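Local coordinates for 'Carboxyl esterase 2 (Tuber melanosporum Mel28, PDB 5MIF), which is a fungal carboxylesterase of the alpha/beta hydrolase fold that probably hydrolyses carboxylic esters and resembles archaeal enzymes, at residues F296-Q301 with A307-V312; D287-Q292 with T315-A320; S198-S203 with K275-L280. All coordinates share one frame; numbering follows the deposited sequence.

Contact 1: residues F296-Q301 with A307-V312; sequences FGRRLQ and AAIIRV
Gln301 supplies the one hydrogen bond across this contact, reaching from helix 290-302 to the backbone of strand 307-312. Its NE2 donates to Ala307 O at 3.0 Å, and the N-H points almost straight at the oxygen, 171° at the hydrogen. Ala307 O lies in the plane of the Gln301 amide, while the donor is somewhat tilted from the carbonyl plane. The torsions explain the reach: CG sits beside the backbone N, anti to the carbonyl carbon (chi1 -80°), and the chain runs extended from there, carrying the amide back toward the strand.

The segments belong to a beta-alpha-beta unit in which strand 279-284 leads into helix 290-302 and the chain returns in strand 307-312, next to strand 279-284 in the central sheet of the alpha/beta hydrolase fold. Helix and strand segments run nearly antiparallel, at 153°, with their axes 7.9 Å apart at closest approach.

The van der Waals contacts come from the side chains that the strand turns to the helix. Ile309 reaches across with CD1, which lies 3.4 Å from Gly297 C and also touches Arg298 N. Ile309 CD1 also lies 3.5 Å from Gln301 NE2, while Ile309 CG1 is 3.9 Å from Gly297 CA. With no side chain at Gly297, the isoleucine can lie directly against the helix backbone; a CB there would run into CG1. Nearer the start of the strand, Ala307 CB makes an apolar contact with Leu300 CB at 3.8 Å, with Leu300 CD1 alongside.

Charged groups flank this core and find their partners elsewhere: Arg298 forms a salt bridge with Glu285 of the second subunit, and Arg311 one with Glu294. Arg311 also pairs in an antiparallel ladder with a strand of that subunit, continuing the sheet across the interface.

Contact 2: residues D287-Q292 with T315-A320; sequences DPIRQQ and TIHGFA
The imidazole of His317 meets Asp287 and Ile289 along its edge, and the Asp287 carboxylate stands nearly perpendicular to it, the two planes 87° apart. Asp287 OD2 lies in the ring plane at His317 ND1, and Ile289 CG2 is close to that plane, 3.4 Å from His317 ND1 and 3.5 Å from His317 CE1. The ring of Tyr218 also meets the imidazole, inclined to it.

His317 ND1 donates to Asp287 OD2 over 2.7 Å, with 157° at the hydrogen. The oxygen is approached on its syn side, 30° out of the carboxylate plane. Both side chains carry CG anti to the backbone N, and they cross at a slant, bringing Asp287 OD2 to His317 ND1.

The other carboxylate oxygen is held from its own segment: Ile289 N donates to Asp287 OD1 at 2.7 Å from above the carboxylate plane. This is a capping bond within the type I turn from Asp287 to Arg290 that leads into helix 290-302. With one bond on each oxygen, the carboxylate has little freedom to rotate. His317 follows the weakly bonded strand at about 315-316, and Gly318 comes next in a type II turn from Ile316 to Phe319.

Across the ring from ND1, His317 NE2 is hydrogen-bonded to Ser190 OG, and Ser190 lies in a GxSxG sequence consistent with a nucleophile elbow. The chain of bonds from carboxylate through imidazole to hydroxyl is consistent with the Ser-His-Asp charge relay of alpha/beta hydrolases, in which ND1 bound to the acid fixes the ring and directs NE2 at the serine.

Contact 3: residues S198-S203 with K275-L280; sequences SVSLLS and KFPETL
Ser200 CB rests over one face of the Phe276 ring, the CH-pi contact that joins helix 191-206 to the loop leading into strand 279-284. Ser200 CB lies 4.1 Å from the centroid of the Phe276 ring, 22° off the normal and shifted toward the rim, so that its closest ring atom is Phe276 CZ at 3.8 Å. One bond further out, Ser200 OG sits beside the backbone N, anti to the carbonyl carbon (chi1 -73°). There it passes the Pro277 ring, 4.1 Å from CG, and forms its hydrogen bond with Gln214 of strand 213-217.

The same ring also reaches the next helical residue. Phe276 CE1 lies 3.9 Å from Leu201 N and 4.2 Å from Leu201 CB, the latter an apolar contact. If an alanine stood in place of Phe276, the CB of Ser200 would probably lose the aromatic surface beneath it and a gap would open between helix and loop.

Gln214 also ties the far end of the loop, since its NE2 bonds to Thr279 OG1, which in turn donates to Pro277 O at 2.8 Å. Helix 191-206, which follows the strand 184-189 and the Ser190 turn, is thus packed against the entry of strand 279-284, a helix-on-sheet layer of the alpha/beta hydrolase fold.

Contacts 1 and 2 share helix 290-302: the turn that leads into it carries the probable triad acid, and further along the helix packs on strand 307-312. Contact 1 lies nested within the loop that contact 2 closes, and their centres are 14 Å apart. They meet at several points, among them Val312 CG2 on Phe319 CZ at 4.0 Å. Contact 3 joins contact 1 through the sheet, where strand 279-284 neighbours 307-312, and through Phe296 CZ on Phe276 CE2 at 3.6 Å. Contacts 2 and 3 do not touch, their nearest atoms about 10 Å apart, yet helix 191-206 of contact 3 begins just after Ser190, to which His317 of contact 2 is bonded.

Contact 1: residues F296-Q301 with A307-V312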
loop_
_atom_site.group_PDB
_atom_site.type_symbol
_atom_site.label_atom_id
_atom_site.label_comp_id
_atom_site.label_asym_id
_atom_site.label_seq_id
_atom_site.Cartn_x
_atom_site.Cartn_y
_atom_site.Cartn_z
ATOM N N PHE A 296 8.354 6.471 -13.265
ATOM C CA PHE A 296 7.301 6.242 -14.248
ATOM C C PHE A 296 5.948 6.709 -13.683
ATOM O O PHE A 296 5.166 7.363 -14.377
ATOM C CB PHE A 296 7.254 4.760 -14.655
ATOM C CG PHE A 296 6.337 4.467 -15.814
ATOM C CD1 PHE A 296 6.524 5.078 -17.043
ATOM C CD2 PHE A 296 5.302 3.552 -15.682
ATOM C CE1 PHE A 296 5.681 4.797 -18.120
ATOM C CE2 PHE A 296 4.464 3.256 -16.752
ATOM C CZ PHE A 296 4.649 3.882 -17.973
ATOM N N GLY A 297 5.676 6.367 -12.426
ATOM C CA GLY A 297 4.445 6.791 -11.785
ATOM C C GLY A 297 4.310 8.305 -11.673
ATOM O O GLY A 297 3.258 8.859 -12.007
ATOM N N ARG A 298 5.382 8.977 -11.250
ATOM C CA ARG A 298 5.374 10.445 -11.140
ATOM C C ARG A 298 5.091 11.069 -12.495
ATOM O O ARG A 298 4.366 12.059 -12.611
ATOM C CB ARG A 298 6.704 10.968 -10.603
ATOM C CG ARG A 298 6.986 10.576 -9.176
ATOM C CD ARG A 298 8.294 11.172 -8.715
ATOM N NE ARG A 298 8.510 10.990 -7.285
ATOM C CZ ARG A 298 9.513 10.283 -6.770
ATOM N NH1 ARG A 298 10.386 9.681 -7.575
ATOM N NH2 ARG A 298 9.642 10.175 -5.451
ATOM N N ARG A 299 5.657 10.460 -13.529
ATOM C CA ARG A 299 5.431 10.917 -14.886
ATOM C C ARG A 299 3.948 10.756 -15.296
ATOM O O ARG A 299 3.359 11.671 -15.865
ATOM C CB ARG A 299 6.374 10.171 -15.822
ATOM C CG ARG A 299 6.266 10.592 -17.227
ATOM C CD ARG A 299 7.608 10.694 -17.909
ATOM N NE ARG A 299 7.337 11.257 -19.217
ATOM C CZ ARG A 299 7.584 10.659 -20.369
ATOM N NH1 ARG A 299 8.189 9.476 -20.393
ATOM N NH2 ARG A 299 7.253 11.276 -21.495
ATOM N N LEU A 300 3.332 9.624 -14.962
ATOM C CA LEU A 300 1.898 9.441 -15.214
ATOM C C LEU A 300 1.057 10.466 -14.447
ATOM O O LEU A 300 0.067 10.994 -14.964
ATOM C CB LEU A 300 1.449 8.033 -14.812
ATOM C CG LEU A 300 2.045 6.859 -15.575
ATOM C CD1 LEU A 300 1.589 5.552 -14.953
ATOM C CD2 LEU A 300 1.611 6.934 -17.026
ATOM N N GLN A 301 1.453 10.737 -13.207
ATOM C CA GLN A 301 0.730 11.690 -12.369
ATOM C C GLN A 301 0.732 13.086 -12.989
ATOM O O GLN A 301 -0.319 13.702 -13.157
ATOM C CB GLN A 301 1.334 11.745 -10.974
ATOM C CG GLN A 301 0.897 10.595 -10.083
ATOM C CD GLN A 301 1.525 10.655 -8.708
ATOM O OE1 GLN A 301 2.367 11.514 -8.430
ATOM N NE2 GLN A 301 1.101 9.752 -7.826
ATOM N N ALA A 307 -2.798 7.750 -11.213
ATOM C CA ALA A 307 -1.760 6.783 -10.916
ATOM C C ALA A 307 -1.384 6.822 -9.444
ATOM O O ALA A 307 -0.972 7.863 -8.921
ATOM C CB ALA A 307 -0.528 7.030 -11.787
ATOM N N ALA A 308 -1.524 5.676 -8.784
ATOM C CA ALA A 308 -1.123 5.527 -7.396
ATOM C C ALA A 308 0.227 4.817 -7.323
ATOM O O ALA A 308 0.466 3.840 -8.037
ATOM C CB ALA A 308 -2.188 4.762 -6.614
ATOM N N ILE A 309 1.112 5.315 -6.467
ATOM C CA ILE A 309 2.430 4.711 -6.283
ATOM C C ILE A 309 2.706 4.410 -4.810
ATOM O O ILE A 309 2.626 5.287 -3.943
ATOM C CB ILE A 309 3.573 5.611 -6.812
ATOM C CG1 ILE A 309 3.197 6.262 -8.148
ATOM C CG2 ILE A 309 4.862 4.803 -6.921
ATOM C CD1 ILE A 309 3.830 7.615 -8.352
ATOM N N ILE A 310 3.037 3.157 -4.546
ATOM C CA ILE A 310 3.275 2.677 -3.201
ATOM C C ILE A 310 4.612 1.950 -3.079
ATOM O O ILE A 310 4.920 1.051 -3.863
ATOM C CB ILE A 310 2.143 1.747 -2.774
ATOM C CG1 ILE A 310 0.952 2.574 -2.292
ATOM C CG2 ILE A 310 2.577 0.818 -1.677
ATOM C CD1 ILE A 310 -0.296 1.739 -2.190
ATOM N N ARG A 311 5.398 2.356 -2.089
ATOM C CA ARG A 311 6.671 1.727 -1.775
ATOM C C ARG A 311 6.528 0.895 -0.514
ATOM O O ARG A 311 6.104 1.397 0.530
ATOM C CB ARG A 311 7.777 2.775 -1.584
ATOM C CG ARG A 311 9.104 2.177 -1.073
ATOM C CD ARG A 311 10.078 3.252 -0.574
ATOM N NE ARG A 311 10.500 4.171 -1.628
ATOM C CZ ARG A 311 11.496 5.049 -1.502
ATOM N NH1 ARG A 311 12.168 5.142 -0.356
ATOM N NH2 ARG A 311 11.812 5.845 -2.519
ATOM N N VAL A 312 6.886 -0.380 -0.614
ATOM C CA VAL A 312 6.791 -1.301 0.501
ATOM C C VAL A 312 8.145 -1.393 1.168
ATOM O O VAL A 312 9.122 -1.799 0.538
ATOM C CB VAL A 312 6.341 -2.706 0.035
ATOM C CG1 VAL A 312 6.019 -3.581 1.224
ATOM C CG2 VAL A 312 5.143 -2.596 -0.878
#

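Contact 2: residues D287-Q292 with T315-A320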
loop_
_atom_site.group_PDB
_atom_site.type_symbol
_atom_site.label_atom_id
_atom_site.label_comp_id
_atom_site.label_asym_id
_atom_site.label_seq_id
_atom_site.Cartn_x
_atom_site.Cartn_y
_atom_site.Cartn_z
ATOM N N ASP A 287 15.833 -2.533 -3.730
ATOM C CA ASP A 287 15.666 -2.971 -5.107
ATOM C C ASP A 287 16.336 -1.984 -6.049
ATOM O O ASP A 287 15.968 -0.811 -6.077
ATOM C CB ASP A 287 14.178 -3.087 -5.452
ATOM C CG ASP A 287 13.922 -3.674 -6.840
ATOM O OD1 ASP A 287 14.854 -3.773 -7.663
ATOM O OD2 ASP A 287 12.754 -4.007 -7.140
ATOM N N PRO A 288 17.310 -2.462 -6.842
ATOM C CA PRO A 288 17.966 -1.622 -7.847
ATOM C C PRO A 288 16.976 -0.978 -8.812
ATOM O O PRO A 288 17.208 0.134 -9.276
ATOM C CB PRO A 288 18.852 -2.608 -8.620
ATOM C CG PRO A 288 18.919 -3.805 -7.824
ATOM C CD PRO A 288 17.755 -3.863 -6.911
ATOM N N ILE A 289 15.884 -1.676 -9.103
ATOM C CA ILE A 289 14.966 -1.221 -10.143
ATOM C C ILE A 289 13.856 -0.315 -9.556
ATOM O O ILE A 289 12.981 0.161 -10.282
ATOM C CB ILE A 289 14.352 -2.435 -10.905
ATOM C CG1 ILE A 289 14.115 -2.101 -12.369
ATOM C CG2 ILE A 289 13.086 -2.939 -10.264
ATOM C CD1 ILE A 289 15.395 -1.990 -13.137
ATOM N N ARG A 290 13.911 -0.064 -8.249
ATOM C CA ARG A 290 12.876 0.728 -7.571
ATOM C C ARG A 290 12.644 2.107 -8.212
ATOM O O ARG A 290 11.501 2.514 -8.406
ATOM C CB ARG A 290 13.227 0.907 -6.089
ATOM C CG ARG A 290 12.152 1.624 -5.274
ATOM C CD ARG A 290 12.672 1.983 -3.890
ATOM N NE ARG A 290 13.486 3.195 -3.952
ATOM C CZ ARG A 290 14.412 3.536 -3.057
ATOM N NH1 ARG A 290 14.653 2.755 -2.013
ATOM N NH2 ARG A 290 15.090 4.668 -3.203
ATOM N N GLN A 291 13.719 2.819 -8.541
ATOM C CA GLN A 291 13.600 4.177 -9.088
ATOM C C GLN A 291 12.773 4.248 -10.382
ATOM O O GLN A 291 12.071 5.238 -10.638
ATOM C CB GLN A 291 14.993 4.773 -9.334
ATOM C CG GLN A 291 14.983 6.248 -9.725
ATOM C CD GLN A 291 14.678 7.165 -8.554
ATOM O OE1 GLN A 291 15.162 6.949 -7.441
ATOM N NE2 GLN A 291 13.853 8.185 -8.793
ATOM N N GLN A 292 12.870 3.208 -11.204
ATOM C CA GLN A 292 12.173 3.187 -12.488
ATOM C C GLN A 292 10.658 3.251 -12.328
ATOM O O GLN A 292 9.986 4.036 -13.008
ATOM C CB GLN A 292 12.561 1.937 -13.286
ATOM C CG GLN A 292 13.965 2.014 -13.831
ATOM C CD GLN A 292 14.309 0.857 -14.737
ATOM O OE1 GLN A 292 13.425 0.173 -15.270
ATOM N NE2 GLN A 292 15.606 0.597 -14.885
ATOM N N THR A 315 11.389 -4.863 2.051
ATOM C CA THR A 315 11.300 -6.017 1.165
ATOM C C THR A 315 12.082 -5.771 -0.115
ATOM O O THR A 315 12.611 -4.680 -0.329
ATOM C CB THR A 315 9.842 -6.378 0.840
ATOM O OG1 THR A 315 9.796 -7.668 0.207
ATOM C CG2 THR A 315 9.217 -5.335 -0.062
ATOM N N ILE A 316 12.161 -6.804 -0.953
ATOM C CA ILE A 316 13.054 -6.824 -2.108
ATOM C C ILE A 316 12.334 -7.219 -3.386
ATOM O O ILE A 316 11.180 -7.650 -3.351
ATOM C CB ILE A 316 14.217 -7.817 -1.887
ATOM C CG1 ILE A 316 13.669 -9.238 -1.715
ATOM C CG2 ILE A 316 15.081 -7.382 -0.699
ATOM C CD1 ILE A 316 14.723 -10.279 -1.472
ATOM N N HIS A 317 13.033 -7.088 -4.510
ATOM C CA HIS A 317 12.509 -7.474 -5.814
ATOM C C HIS A 317 11.984 -8.913 -5.792
ATOM O O HIS A 317 12.609 -9.803 -5.204
ATOM C CB HIS A 317 13.592 -7.314 -6.886
ATOM C CG HIS A 317 13.058 -7.241 -8.282
ATOM N ND1 HIS A 317 12.674 -6.053 -8.869
ATOM C CD2 HIS A 317 12.829 -8.207 -9.204
ATOM C CE1 HIS A 317 12.246 -6.290 -10.096
ATOM N NE2 HIS A 317 12.336 -7.587 -10.327
ATOM N N GLY A 318 10.821 -9.134 -6.395
ATOM C CA GLY A 318 10.260 -10.468 -6.475
ATOM C C GLY A 318 9.258 -10.820 -5.386
ATOM O O GLY A 318 8.710 -11.925 -5.402
ATOM N N PHE A 319 8.978 -9.899 -4.462
ATOM C CA PHE A 319 8.162 -10.279 -3.301
ATOM C C PHE A 319 6.757 -10.751 -3.669
ATOM O O PHE A 319 6.137 -11.492 -2.913
ATOM C CB PHE A 319 8.076 -9.137 -2.263
ATOM C CG PHE A 319 7.279 -7.917 -2.698
ATOM C CD1 PHE A 319 5.886 -7.941 -2.756
ATOM C CD2 PHE A 319 7.926 -6.716 -2.942
ATOM C CE1 PHE A 319 5.172 -6.812 -3.122
ATOM C CE2 PHE A 319 7.219 -5.572 -3.297
ATOM C CZ PHE A 319 5.842 -5.617 -3.393
ATOM N N ALA A 320 6.263 -10.351 -4.834
ATOM C CA ALA A 320 4.903 -10.692 -5.222
ATOM C C ALA A 320 4.759 -12.107 -5.792
ATOM O O ALA A 320 3.653 -12.639 -5.816
ATOM C CB ALA A 320 4.373 -9.667 -6.228
#

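Contact 3: residues S198-S203 with K275-L280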
loop_
_atom_site.group_PDB
_atom_site.type_symbol
_atom_site.label_atom_id
_atom_site.label_comp_id
_atom_site.label_asym_id
_atom_site.label_seq_id
_atom_site.Cartn_x
_atom_site.Cartn_y
_atom_site.Cartn_z
ATOM N N SER A 198 4.243 -1.907 -22.038
ATOM C CA SER A 198 4.507 -1.941 -23.476
ATOM C C SER A 198 3.250 -2.193 -24.286
ATOM O O SER A 198 3.003 -1.512 -25.286
ATOM C CB SER A 198 5.555 -3.003 -23.814
ATOM O OG SER A 198 5.846 -3.000 -25.202
ATOM N N VAL A 199 2.454 -3.163 -23.843
ATOM C CA VAL A 199 1.202 -3.503 -24.507
ATOM C C VAL A 199 0.185 -2.354 -24.396
ATOM O O VAL A 199 -0.581 -2.080 -25.340
ATOM C CB VAL A 199 0.616 -4.809 -23.924
ATOM C CG1 VAL A 199 -0.798 -5.049 -24.431
ATOM C CG2 VAL A 199 1.528 -6.002 -24.291
ATOM N N SER A 200 0.172 -1.686 -23.243
ATOM C CA SER A 200 -0.642 -0.476 -23.096
ATOM C C SER A 200 -0.240 0.559 -24.159
ATOM O O SER A 200 -1.088 1.101 -24.859
ATOM C CB SER A 200 -0.499 0.119 -21.684
ATOM O OG SER A 200 -1.173 -0.671 -20.702
ATOM N N LEU A 201 1.059 0.817 -24.276
ATOM C CA LEU A 201 1.575 1.796 -25.222
ATOM C C LEU A 201 1.250 1.409 -26.672
ATOM O O LEU A 201 0.855 2.253 -27.471
ATOM C CB LEU A 201 3.086 1.968 -25.031
ATOM C CG LEU A 201 3.812 2.922 -25.983
ATOM C CD1 LEU A 201 3.252 4.322 -25.856
ATOM C CD2 LEU A 201 5.305 2.913 -25.693
ATOM N N LEU A 202 1.395 0.128 -26.998
ATOM C CA LEU A 202 1.077 -0.360 -28.333
ATOM C C LEU A 202 -0.426 -0.197 -28.609
ATOM O O LEU A 202 -0.831 0.079 -29.737
ATOM C CB LEU A 202 1.521 -1.831 -28.496
ATOM C CG LEU A 202 3.030 -2.142 -28.565
ATOM C CD1 LEU A 202 3.326 -3.645 -28.467
ATOM C CD2 LEU A 202 3.668 -1.562 -29.838
ATOM N N SER A 203 -1.259 -0.386 -27.591
ATOM C CA SER A 203 -2.698 -0.182 -27.768
ATOM C C SER A 203 -3.001 1.281 -28.107
ATOM O O SER A 203 -3.869 1.577 -28.934
ATOM C CB SER A 203 -3.464 -0.595 -26.518
ATOM O OG SER A 203 -3.158 -1.926 -26.173
ATOM N N LYS A 275 -2.291 9.092 -22.213
ATOM C CA LYS A 275 -3.429 8.242 -22.561
ATOM C C LYS A 275 -3.408 6.892 -21.845
ATOM O O LYS A 275 -4.250 6.032 -22.122
ATOM C CB LYS A 275 -3.483 8.010 -24.073
ATOM C CG LYS A 275 -3.702 9.287 -24.891
ATOM C CD LYS A 275 -3.869 8.998 -26.369
ATOM C CE LYS A 275 -3.850 10.289 -27.182
ATOM N NZ LYS A 275 -3.586 10.057 -28.638
ATOM N N PHE A 276 -2.473 6.704 -20.916
ATOM C CA PHE A 276 -2.411 5.429 -20.188
ATOM C C PHE A 276 -3.657 5.187 -19.349
ATOM O O PHE A 276 -4.334 6.129 -18.953
ATOM C CB PHE A 276 -1.168 5.362 -19.285
ATOM C CG PHE A 276 -0.068 4.495 -19.833
ATOM C CD1 PHE A 276 0.313 4.579 -21.160
ATOM C CD2 PHE A 276 0.554 3.565 -19.023
ATOM C CE1 PHE A 276 1.323 3.765 -21.661
ATOM C CE2 PHE A 276 1.560 2.736 -19.520
ATOM C CZ PHE A 276 1.945 2.841 -20.831
ATOM N N PRO A 277 -3.979 3.911 -19.103
ATOM C CA PRO A 277 -5.117 3.596 -18.245
ATOM C C PRO A 277 -4.772 3.949 -16.809
ATOM O O PRO A 277 -3.588 4.109 -16.509
ATOM C CB PRO A 277 -5.280 2.083 -18.426
ATOM C CG PRO A 277 -3.886 1.611 -18.692
ATOM C CD PRO A 277 -3.255 2.696 -19.525
ATOM N N GLU A 278 -5.759 4.086 -15.929
ATOM C CA GLU A 278 -5.408 4.325 -14.544
ATOM C C GLU A 278 -4.587 3.150 -14.019
ATOM O O GLU A 278 -4.873 1.975 -14.287
ATOM C CB GLU A 278 -6.623 4.643 -13.675
ATOM C CG GLU A 278 -7.475 3.542 -13.187
ATOM C CD GLU A 278 -8.361 4.042 -12.047
ATOM O OE1 GLU A 278 -7.897 4.914 -11.279
ATOM O OE2 GLU A 278 -9.516 3.590 -11.933
ATOM N N THR A 279 -3.528 3.505 -13.306
ATOM C CA THR A 279 -2.475 2.574 -12.979
ATOM C C THR A 279 -2.085 2.606 -11.503
ATOM O O THR A 279 -1.942 3.677 -10.904
ATOM C CB THR A 279 -1.243 2.892 -13.842
ATOM O OG1 THR A 279 -1.565 2.647 -15.219
ATOM C CG2 THR A 279 -0.049 2.081 -13.409
ATOM N N LEU A 280 -1.932 1.425 -10.915
ATOM C CA LEU A 280 -1.354 1.294 -9.584
ATOM C C LEU A 280 0.059 0.706 -9.692
ATOM O O LEU A 280 0.252 -0.372 -10.267
ATOM C CB LEU A 280 -2.236 0.407 -8.696
ATOM C CG LEU A 280 -1.598 -0.108 -7.403
ATOM C CD1 LEU A 280 -1.316 1.030 -6.417
ATOM C CD2 LEU A 280 -2.485 -1.144 -6.760
#